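Local coordinates for protein phage terminase large subunit (PDB 7KS4) that probably drives viral DNA into empty capsids by ATP hydrolysis and cuts the viral genome to begin and end packaging, the piece here being its N-terminal ATPase domain, at residues A29-T34 and S53-F58; V57-A62 and D176-I181; S162-A167 and Y192-M197. One frame throughout, in Å; residues are numbered along the deposited sequence.

Interaction 1: A29-T34 and S53-F58; sequences AIHRST and SVEAVF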
loop_
_atom_site.group_PDB
_atom_site.type_symbol
_atom_site.label_atom_id
_atom_site.label_comp_id
_atom_site.label_asym_id
_atom_site.label_seq_id
_atom_site.Cartn_x
_atom_site.Cartn_y
_atom_site.Cartn_z
ATOM N N ALA A 29 -5.459 -8.064 -8.773
ATOM C CA ALA A 29 -4.886 -9.215 -8.082
ATOM C C ALA A 29 -4.551 -8.873 -6.635
ATOM O O ALA A 29 -4.812 -9.670 -5.726
ATOM C CB ALA A 29 -3.645 -9.710 -8.818
ATOM N N ILE A 30 -3.987 -7.685 -6.402
ATOM C CA ILE A 30 -3.696 -7.243 -5.038
ATOM C C ILE A 30 -4.978 -7.166 -4.220
ATOM O O ILE A 30 -5.029 -7.614 -3.070
ATOM C CB ILE A 30 -2.960 -5.891 -5.066
ATOM C CG1 ILE A 30 -1.561 -6.085 -5.674
ATOM C CG2 ILE A 30 -2.894 -5.266 -3.655
ATOM C CD1 ILE A 30 -0.777 -4.810 -5.869
ATOM N N HIS A 31 -6.029 -6.576 -4.793
ATOM C CA HIS A 31 -7.276 -6.397 -4.051
ATOM C C HIS A 31 -7.957 -7.730 -3.766
ATOM O O HIS A 31 -8.601 -7.887 -2.724
ATOM C CB HIS A 31 -8.236 -5.489 -4.820
ATOM C CG HIS A 31 -7.738 -4.091 -4.997
ATOM N ND1 HIS A 31 -7.236 -3.341 -3.956
ATOM C CD2 HIS A 31 -7.675 -3.301 -6.095
ATOM C CE1 HIS A 31 -6.878 -2.153 -4.405
ATOM N NE2 HIS A 31 -7.136 -2.103 -5.699
ATOM N N ARG A 32 -7.860 -8.694 -4.688
ATOM C CA ARG A 32 -8.498 -9.988 -4.462
ATOM C C ARG A 32 -7.752 -10.831 -3.435
ATOM O O ARG A 32 -8.342 -11.752 -2.860
ATOM C CB ARG A 32 -8.610 -10.768 -5.772
ATOM C CG ARG A 32 -9.644 -10.198 -6.731
ATOM C CD ARG A 32 -9.933 -11.156 -7.871
ATOM N NE ARG A 32 -10.765 -10.543 -8.904
ATOM C CZ ARG A 32 -12.096 -10.570 -8.928
ATOM N NH1 ARG A 32 -12.783 -11.188 -7.974
ATOM N NH2 ARG A 32 -12.747 -9.974 -9.919
ATOM N N SER A 33 -6.482 -10.532 -3.188
ATOM C CA SER A 33 -5.698 -11.313 -2.245
ATOM C C SER A 33 -6.171 -11.071 -0.818
ATOM O O SER A 33 -6.327 -9.924 -0.393
ATOM C CB SER A 33 -4.218 -10.955 -2.361
ATOM O OG SER A 33 -3.478 -11.575 -1.325
ATOM N N THR A 34 -6.370 -12.156 -0.073
ATOM C CA THR A 34 -6.705 -12.091 1.342
ATOM C C THR A 34 -5.491 -12.287 2.249
ATOM O O THR A 34 -5.654 -12.404 3.468
ATOM C CB THR A 34 -7.768 -13.140 1.670
ATOM O OG1 THR A 34 -7.273 -14.441 1.325
ATOM C CG2 THR A 34 -9.052 -12.854 0.897
ATOM N N SER A 53 -4.164 3.308 -1.894
ATOM C CA SER A 53 -5.110 4.295 -1.384
ATOM C C SER A 53 -6.514 3.713 -1.319
ATOM O O SER A 53 -7.248 3.947 -0.349
ATOM C CB SER A 53 -5.075 5.561 -2.247
ATOM O OG SER A 53 -5.770 5.388 -3.475
ATOM N N VAL A 54 -6.898 2.924 -2.326
ATOM C CA VAL A 54 -8.217 2.295 -2.316
ATOM C C VAL A 54 -8.358 1.360 -1.127
ATOM O O VAL A 54 -9.418 1.300 -0.492
ATOM C CB VAL A 54 -8.466 1.558 -3.643
ATOM C CG1 VAL A 54 -9.761 0.739 -3.581
ATOM C CG2 VAL A 54 -8.533 2.570 -4.783
ATOM N N GLU A 55 -7.306 0.593 -0.824
ATOM C CA GLU A 55 -7.350 -0.307 0.328
ATOM C C GLU A 55 -7.600 0.463 1.616
ATOM O O GLU A 55 -8.419 0.054 2.449
ATOM C CB GLU A 55 -6.042 -1.101 0.426
ATOM C CG GLU A 55 -5.838 -2.112 -0.699
ATOM C CD GLU A 55 -6.564 -3.420 -0.456
ATOM O OE1 GLU A 55 -6.807 -3.765 0.719
ATOM O OE2 GLU A 55 -6.904 -4.105 -1.446
ATOM N N ALA A 56 -6.903 1.584 1.798
ATOM C CA ALA A 56 -7.079 2.395 3.000
ATOM C C ALA A 56 -8.489 2.964 3.088
ATOM O O ALA A 56 -9.116 2.927 4.153
ATOM C CB ALA A 56 -6.042 3.513 3.021
ATOM N N VAL A 57 -9.006 3.504 1.980
ATOM C CA VAL A 57 -10.359 4.058 1.988
ATOM C C VAL A 57 -11.357 3.003 2.438
ATOM O O VAL A 57 -12.226 3.259 3.282
ATOM C CB VAL A 57 -10.735 4.611 0.601
ATOM C CG1 VAL A 57 -12.181 5.101 0.618
ATOM C CG2 VAL A 57 -9.812 5.740 0.188
ATOM N N PHE A 58 -11.261 1.803 1.866
ATOM C CA PHE A 58 -12.194 0.740 2.214
ATOM C C PHE A 58 -12.161 0.443 3.710
ATOM O O PHE A 58 -13.209 0.369 4.366
ATOM C CB PHE A 58 -11.874 -0.511 1.402
ATOM C CG PHE A 58 -12.804 -1.651 1.675
ATOM C CD1 PHE A 58 -14.105 -1.621 1.205
ATOM C CD2 PHE A 58 -12.382 -2.742 2.412
ATOM C CE1 PHE A 58 -14.972 -2.663 1.463
ATOM C CE2 PHE A 58 -13.241 -3.787 2.670
ATOM C CZ PHE A 58 -14.538 -3.747 2.189
#
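A buried histidine-carboxylate hydrogen bond joins His-31, near the C-terminal end of helix 25-32, to Glu-55 in the middle of helix 48-62. The donor is His-31 ND1 and the acceptor Glu-55 OE2, 2.6 Å away, and at 176° the N-H points almost straight at the oxygen. OE2 lies practically in the imidazole plane and is met on the anti side of the carboxylate, slightly out of the carboxylate plane. The two flat groups are themselves turned just 16° from each other, so ring and carboxylate are nearly coplanar.

The glutamate chain is bent at its second torsion (chi2 -82°), which brings the carboxylate alongside the histidine. Glu-55 CG also lies at the ring edge, in its plane, 3.8 Å from His-31 ND1. Val-54, one residue earlier, adds an apolar touch: its CB stands 4.1 Å from His-31 CE1.

Helix 48-62 is the helix that follows the P-loop of this ASCE ATPase, and Lys-48 and Ser-49 at its start bind the nucleotide and magnesium. Helix 25-32 precedes strand 37-42, which leads into that loop, and it carries Gln-27 of the ADP pocket. The bond thus ties together two helices that both contribute to the nucleotide site.

Further partners hold each side chain in its rotation. His-31 NE2 is hydrogen-bonded to the hydroxyl of Tyr-21, a residue of the ADP pocket, while Glu-55 OE1 forms a salt bridge with Arg-38. The arginine probably stabilises the glutamate as a carboxylate, and that negative charge would in turn polarise the imidazole it faces.

Interaction 2: V57-A62 and D176-I181; sequences VFELFA and DGWALI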
loop_
_atom_site.group_PDB
_atom_site.type_symbol
_atom_site.label_atom_id
_atom_site.label_comp_id
_atom_site.label_asym_id
_atom_site.label_seq_id
_atom_site.Cartn_x
_atom_site.Cartn_y
_atom_site.Cartn_z
ATOM N N VAL A 57 -9.006 3.504 1.980
ATOM C CA VAL A 57 -10.359 4.058 1.988
ATOM C C VAL A 57 -11.357 3.003 2.438
ATOM O O VAL A 57 -12.226 3.259 3.282
ATOM C CB VAL A 57 -10.735 4.611 0.601
ATOM C CG1 VAL A 57 -12.181 5.101 0.618
ATOM C CG2 VAL A 57 -9.812 5.740 0.188
ATOM N N PHE A 58 -11.261 1.803 1.866
ATOM C CA PHE A 58 -12.194 0.740 2.214
ATOM C C PHE A 58 -12.161 0.443 3.710
ATOM O O PHE A 58 -13.209 0.369 4.366
ATOM C CB PHE A 58 -11.874 -0.511 1.402
ATOM C CG PHE A 58 -12.804 -1.651 1.675
ATOM C CD1 PHE A 58 -14.105 -1.621 1.205
ATOM C CD2 PHE A 58 -12.382 -2.742 2.412
ATOM C CE1 PHE A 58 -14.972 -2.663 1.463
ATOM C CE2 PHE A 58 -13.241 -3.787 2.670
ATOM C CZ PHE A 58 -14.538 -3.747 2.189
ATOM N N GLU A 59 -10.965 0.279 4.275
ATOM C CA GLU A 59 -10.862 -0.025 5.699
ATOM C C GLU A 59 -11.541 1.041 6.548
ATOM O O GLU A 59 -12.263 0.717 7.500
ATOM C CB GLU A 59 -9.396 -0.163 6.108
ATOM C CG GLU A 59 -8.718 -1.408 5.579
ATOM C CD GLU A 59 -9.170 -2.679 6.276
ATOM O OE1 GLU A 59 -9.523 -2.622 7.468
ATOM O OE2 GLU A 59 -9.168 -3.737 5.619
ATOM N N LEU A 60 -11.327 2.320 6.222
ATOM C CA LEU A 60 -11.821 3.388 7.089
ATOM C C LEU A 60 -13.342 3.406 7.149
ATOM O O LEU A 60 -13.910 3.736 8.195
ATOM C CB LEU A 60 -11.283 4.743 6.618
ATOM C CG LEU A 60 -9.753 4.877 6.675
ATOM C CD1 LEU A 60 -9.307 6.184 6.032
ATOM C CD2 LEU A 60 -9.233 4.780 8.109
ATOM N N PHE A 61 -14.015 3.045 6.053
ATOM C CA PHE A 61 -15.476 3.043 6.002
ATOM C C PHE A 61 -16.080 1.686 6.330
ATOM O O PHE A 61 -17.138 1.624 6.969
ATOM C CB PHE A 61 -15.957 3.472 4.615
ATOM C CG PHE A 61 -15.825 4.933 4.366
ATOM C CD1 PHE A 61 -16.764 5.814 4.872
ATOM C CD2 PHE A 61 -14.764 5.436 3.637
ATOM C CE1 PHE A 61 -16.651 7.176 4.652
ATOM C CE2 PHE A 61 -14.646 6.799 3.414
ATOM C CZ PHE A 61 -15.592 7.667 3.929
ATOM N N ALA A 62 -15.456 0.601 5.863
ATOM C CA ALA A 62 -16.020 -0.730 6.046
ATOM C C ALA A 62 -15.697 -1.318 7.407
ATOM O O ALA A 62 -16.364 -2.270 7.832
ATOM C CB ALA A 62 -15.512 -1.684 4.959
ATOM N N ASP A 176 -3.890 -8.757 14.697
ATOM C CA ASP A 176 -3.798 -9.573 13.494
ATOM C C ASP A 176 -4.079 -8.720 12.260
ATOM O O ASP A 176 -4.866 -9.081 11.380
ATOM C CB ASP A 176 -4.749 -10.766 13.570
ATOM C CG ASP A 176 -4.390 -11.857 12.582
ATOM O OD1 ASP A 176 -5.317 -12.493 12.035
ATOM O OD2 ASP A 176 -3.181 -12.079 12.356
ATOM N N GLY A 177 -3.439 -7.553 12.219
ATOM C CA GLY A 177 -3.621 -6.642 11.108
ATOM C C GLY A 177 -2.825 -7.055 9.886
ATOM O O GLY A 177 -1.930 -7.904 9.944
ATOM N N TRP A 178 -3.164 -6.441 8.758
ATOM C CA TRP A 178 -2.540 -6.783 7.493
ATOM C C TRP A 178 -1.583 -5.690 7.048
ATOM O O TRP A 178 -1.650 -4.541 7.491
ATOM C CB TRP A 178 -3.580 -7.055 6.398
ATOM C CG TRP A 178 -4.572 -5.956 6.054
ATOM C CD1 TRP A 178 -5.889 -5.907 6.426
ATOM C CD2 TRP A 178 -4.348 -4.803 5.226
ATOM N NE1 TRP A 178 -6.492 -4.798 5.887
ATOM C CE2 TRP A 178 -5.570 -4.102 5.147
ATOM C CE3 TRP A 178 -3.232 -4.291 4.550
ATOM C CZ2 TRP A 178 -5.703 -2.912 4.443
ATOM C CZ3 TRP A 178 -3.368 -3.117 3.844
ATOM C CH2 TRP A 178 -4.598 -2.439 3.789
ATOM N N ALA A 179 -0.662 -6.086 6.177
ATOM C CA ALA A 179 0.349 -5.193 5.646
ATOM C C ALA A 179 0.343 -5.331 4.141
ATOM O O ALA A 179 0.301 -6.452 3.621
ATOM C CB ALA A 179 1.741 -5.516 6.191
ATOM N N LEU A 180 0.370 -4.193 3.459
ATOM C CA LEU A 180 0.612 -4.113 2.025
ATOM C C LEU A 180 1.972 -3.451 1.830
ATOM O O LEU A 180 2.138 -2.263 2.118
ATOM C CB LEU A 180 -0.504 -3.335 1.336
ATOM C CG LEU A 180 -0.352 -3.095 -0.159
ATOM C CD1 LEU A 180 -0.215 -4.402 -0.937
ATOM C CD2 LEU A 180 -1.553 -2.283 -0.640
ATOM N N ILE A 181 2.938 -4.225 1.343
ATOM C CA ILE A 181 4.343 -3.836 1.279
ATOM C C ILE A 181 4.688 -3.699 -0.192
ATOM O O ILE A 181 4.783 -4.701 -0.907
ATOM C CB ILE A 181 5.235 -4.867 1.979
ATOM C CG1 ILE A 181 4.758 -5.045 3.428
ATOM C CG2 ILE A 181 6.706 -4.457 1.927
ATOM C CD1 ILE A 181 5.407 -6.216 4.150
#
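The indole of Trp-178 gives its N-H to the carboxylate of Glu-59, a polar bridge between the P-loop helix 48-62 and strand 178-183 in the central sheet of the P-loop NTPase fold. In hydrogen-bonding terms the contact is a single bond: Trp-178 NE1 to Glu-59 OE2, 2.9 Å, with an N-H...O angle of 158°. The two partners use their geometry differently. OE2 sits close to the indole plane at the ring edge, whereas the N-H meets the carboxylate from above, 74° out of the carboxylate plane. Trp-178 CB already points toward helix 48-62, and the first torsion (chi1 58°), with CG between the backbone N and the carbonyl carbon, swings the ring so that its NE1 edge faces Glu-59.

Aromatic and charged neighbours hold the indole from elsewhere in the domain. Arg-38 makes a cation-pi contact with it, and Phe-150, the first residue of the predicted Walker B motif, meets it at a shallow tilt. A sulfate ion, probably from the crystallisation liquor, also lies beside Trp-178.

Van der Waals contact completes the pairing: the glutamate chain, bent at its second torsion, runs past the benzo edge, with Glu-59 CG 3.6 Å from Trp-178 CZ2.

Interaction 3: S162-A167 and Y192-M197; sequences SVWSEA and YEFFLM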
loop_
_atom_site.group_PDB
_atom_site.type_symbol
_atom_site.label_atom_id
_atom_site.label_comp_id
_atom_site.label_asym_id
_atom_site.label_seq_id
_atom_site.Cartn_x
_atom_site.Cartn_y
_atom_site.Cartn_z
ATOM N N SER A 162 14.651 -2.399 10.150
ATOM C CA SER A 162 14.389 -2.168 11.566
ATOM C C SER A 162 13.064 -1.447 11.780
ATOM O O SER A 162 12.364 -1.702 12.767
ATOM C CB SER A 162 15.532 -1.365 12.184
ATOM O OG SER A 162 15.710 -0.133 11.510
ATOM N N VAL A 163 12.709 -0.526 10.883
ATOM C CA VAL A 163 11.403 0.118 10.986
ATOM C C VAL A 163 10.302 -0.935 10.968
ATOM O O VAL A 163 9.374 -0.899 11.785
ATOM C CB VAL A 163 11.227 1.161 9.865
ATOM C CG1 VAL A 163 9.862 1.834 9.960
ATOM C CG2 VAL A 163 12.330 2.217 9.940
ATOM N N TRP A 164 10.406 -1.911 10.065
ATOM C CA TRP A 164 9.423 -2.988 10.035
ATOM C C TRP A 164 9.508 -3.845 11.295
ATOM O O TRP A 164 8.529 -3.985 12.037
ATOM C CB TRP A 164 9.618 -3.856 8.786
ATOM C CG TRP A 164 8.811 -5.112 8.867
ATOM C CD1 TRP A 164 9.255 -6.345 9.242
ATOM C CD2 TRP A 164 7.407 -5.250 8.612
ATOM N NE1 TRP A 164 8.221 -7.245 9.226
ATOM C CE2 TRP A 164 7.074 -6.598 8.842
ATOM C CE3 TRP A 164 6.399 -4.365 8.213
ATOM C CZ2 TRP A 164 5.781 -7.084 8.682
ATOM C CZ3 TRP A 164 5.121 -4.848 8.054
ATOM C CH2 TRP A 164 4.819 -6.196 8.286
ATOM N N SER A 165 10.687 -4.423 11.561
ATOM C CA SER A 165 10.785 -5.450 12.598
ATOM C C SER A 165 10.428 -4.898 13.971
ATOM O O SER A 165 9.798 -5.587 14.781
ATOM C CB SER A 165 12.194 -6.049 12.620
ATOM O OG SER A 165 13.157 -5.074 12.970
ATOM N N GLU A 166 10.830 -3.663 14.258
ATOM C CA GLU A 166 10.703 -3.115 15.599
ATOM C C GLU A 166 9.500 -2.195 15.768
ATOM O O GLU A 166 8.858 -2.215 16.822
ATOM C CB GLU A 166 11.987 -2.362 15.965
ATOM C CG GLU A 166 13.239 -3.250 15.934
ATOM C CD GLU A 166 14.525 -2.476 16.163
ATOM O OE1 GLU A 166 14.454 -1.247 16.379
ATOM O OE2 GLU A 166 15.610 -3.098 16.131
ATOM N N ALA A 167 9.158 -1.402 14.752
ATOM C CA ALA A 167 8.176 -0.339 14.921
ATOM C C ALA A 167 6.827 -0.618 14.272
ATOM O O ALA A 167 5.859 0.077 14.600
ATOM C CB ALA A 167 8.729 0.980 14.366
ATOM N N TYR A 192 13.328 -8.072 -0.749
ATOM C CA TYR A 192 13.494 -9.267 -1.568
ATOM C C TYR A 192 13.098 -10.523 -0.801
ATOM O O TYR A 192 12.417 -11.404 -1.339
ATOM C CB TYR A 192 14.947 -9.359 -2.034
ATOM C CG TYR A 192 15.348 -10.721 -2.532
ATOM C CD1 TYR A 192 14.812 -11.241 -3.708
ATOM C CD2 TYR A 192 16.270 -11.490 -1.832
ATOM C CE1 TYR A 192 15.184 -12.499 -4.168
ATOM C CE2 TYR A 192 16.647 -12.741 -2.280
ATOM C CZ TYR A 192 16.108 -13.240 -3.449
ATOM O OH TYR A 192 16.491 -14.487 -3.885
ATOM N N GLU A 193 13.531 -10.629 0.454
ATOM C CA GLU A 193 13.183 -11.791 1.264
ATOM C C GLU A 193 11.676 -11.910 1.428
ATOM O O GLU A 193 11.104 -12.990 1.238
ATOM C CB GLU A 193 13.861 -11.692 2.624
ATOM C CG GLU A 193 15.355 -11.606 2.500
ATOM C CD GLU A 193 16.043 -11.301 3.795
ATOM O OE1 GLU A 193 15.363 -10.926 4.780
ATOM O OE2 GLU A 193 17.279 -11.445 3.813
ATOM N N PHE A 194 11.017 -10.808 1.796
ATOM C CA PHE A 194 9.571 -10.838 1.992
ATOM C C PHE A 194 8.853 -11.140 0.692
ATOM O O PHE A 194 7.855 -11.873 0.680
ATOM C CB PHE A 194 9.090 -9.510 2.573
ATOM C CG PHE A 194 9.105 -9.469 4.073
ATOM C CD1 PHE A 194 10.173 -9.997 4.780
ATOM C CD2 PHE A 194 8.059 -8.898 4.776
ATOM C CE1 PHE A 194 10.196 -9.964 6.159
ATOM C CE2 PHE A 194 8.075 -8.862 6.161
ATOM C CZ PHE A 194 9.147 -9.394 6.853
ATOM N N PHE A 195 9.342 -10.581 -0.415
ATOM C CA PHE A 195 8.765 -10.902 -1.715
ATOM C C PHE A 195 8.792 -12.404 -1.959
ATOM O O PHE A 195 7.781 -13.007 -2.339
ATOM C CB PHE A 195 9.519 -10.169 -2.821
ATOM C CG PHE A 195 9.041 -10.522 -4.192
ATOM C CD1 PHE A 195 7.987 -9.840 -4.766
ATOM C CD2 PHE A 195 9.619 -11.565 -4.893
ATOM C CE1 PHE A 195 7.536 -10.174 -6.030
ATOM C CE2 PHE A 195 9.169 -11.902 -6.150
ATOM C CZ PHE A 195 8.122 -11.206 -6.716
ATOM N N LEU A 196 9.945 -13.029 -1.735
ATOM C CA LEU A 196 10.079 -14.449 -2.034
ATOM C C LEU A 196 9.161 -15.297 -1.160
ATOM O O LEU A 196 8.691 -16.352 -1.597
ATOM C CB LEU A 196 11.536 -14.870 -1.852
ATOM C CG LEU A 196 12.095 -15.908 -2.817
ATOM C CD1 LEU A 196 12.016 -15.426 -4.254
ATOM C CD2 LEU A 196 13.540 -16.246 -2.447
ATOM N N MET A 197 8.896 -14.855 0.071
ATOM C CA MET A 197 8.015 -15.609 0.961
ATOM C C MET A 197 6.630 -15.791 0.363
ATOM O O MET A 197 5.920 -16.738 0.726
ATOM C CB MET A 197 7.902 -14.905 2.313
ATOM C CG MET A 197 9.160 -15.002 3.152
ATOM S SD MET A 197 9.096 -13.958 4.604
ATOM C CE MET A 197 10.820 -14.042 5.095
#
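Trp-164 of helix 161-175 and Phe-194 of helix 190-197 form an edge-to-face aromatic pair with an offset, the phenyl edge directed at the indole face. The ring planes are turned 86° from each other, close to perpendicular, and the centroids of the indole five-membered ring and the phenyl ring are 4.9 Å apart. The offset is seen in where the phenyl edge lands: Phe-194 CE2 rides 3.2 Å above the indole plane, toward the rim and not over the ring centre. Trp-164 CG lies anti to the backbone N (chi1 169°), which extends the indole from its helix toward the other one.

The closest atom pairs agree with this geometry. Phe-194 CZ comes 3.3 Å from Trp-164 NE1, and Phe-194 CE2 is 3.6 Å from Trp-164 CE2, so two neighbouring carbons of the phenyl edge do the touching. The helices themselves stay well separated, with 11.2 Å between Trp-164 CA and Phe-194 CA, and the two rings span that distance.

Apolar and aromatic packing from the rest of the domain closes round the pair. Both rings rest on Ile-181 of strand 178-183, so the contact joins two helices over the central sheet of the P-loop NTPase fold. Trp-190 meets Trp-164 with nearly parallel planes and Phe-194 edge-to-face, and Phe-219 on strand 219-224 adds another edge-to-face partner for Phe-194.

No hydrogen bond crosses between the segments. Although NE1 is the indole atom nearest to the phenyl ring, its N-H lies in the indole plane and does not aim at the phenyl centre; the attraction is instead that of aromatic C-H edges over the electron-rich indole face, joined by dispersion.

Overall arrangement
Interactions 1 and 2 share helix 48-62 and have centres 8 Å apart; they touch where Glu-55 CB packs on Trp-178 CH2 at 3.9 Å, and Arg-38 serves both, through Glu-55 and through the indole. Interaction 3 lies across the sheet. Strand 178-183 connects it to interaction 2: Trp-178 faces helix 48-62, whereas Ala-179 CB meets Trp-164 CH2 at 3.8 Å, although the contact centres are 18 Å apart. Interactions 1 and 3 do not touch. Interaction 1 is near the nucleotide, with the His-31 side chain about 8 Å from ADP, while the side chains of Trp-178 and Trp-164 are about 11 and 12 Å from that of Asp-154, which binds magnesium in another structure of this protein but not here.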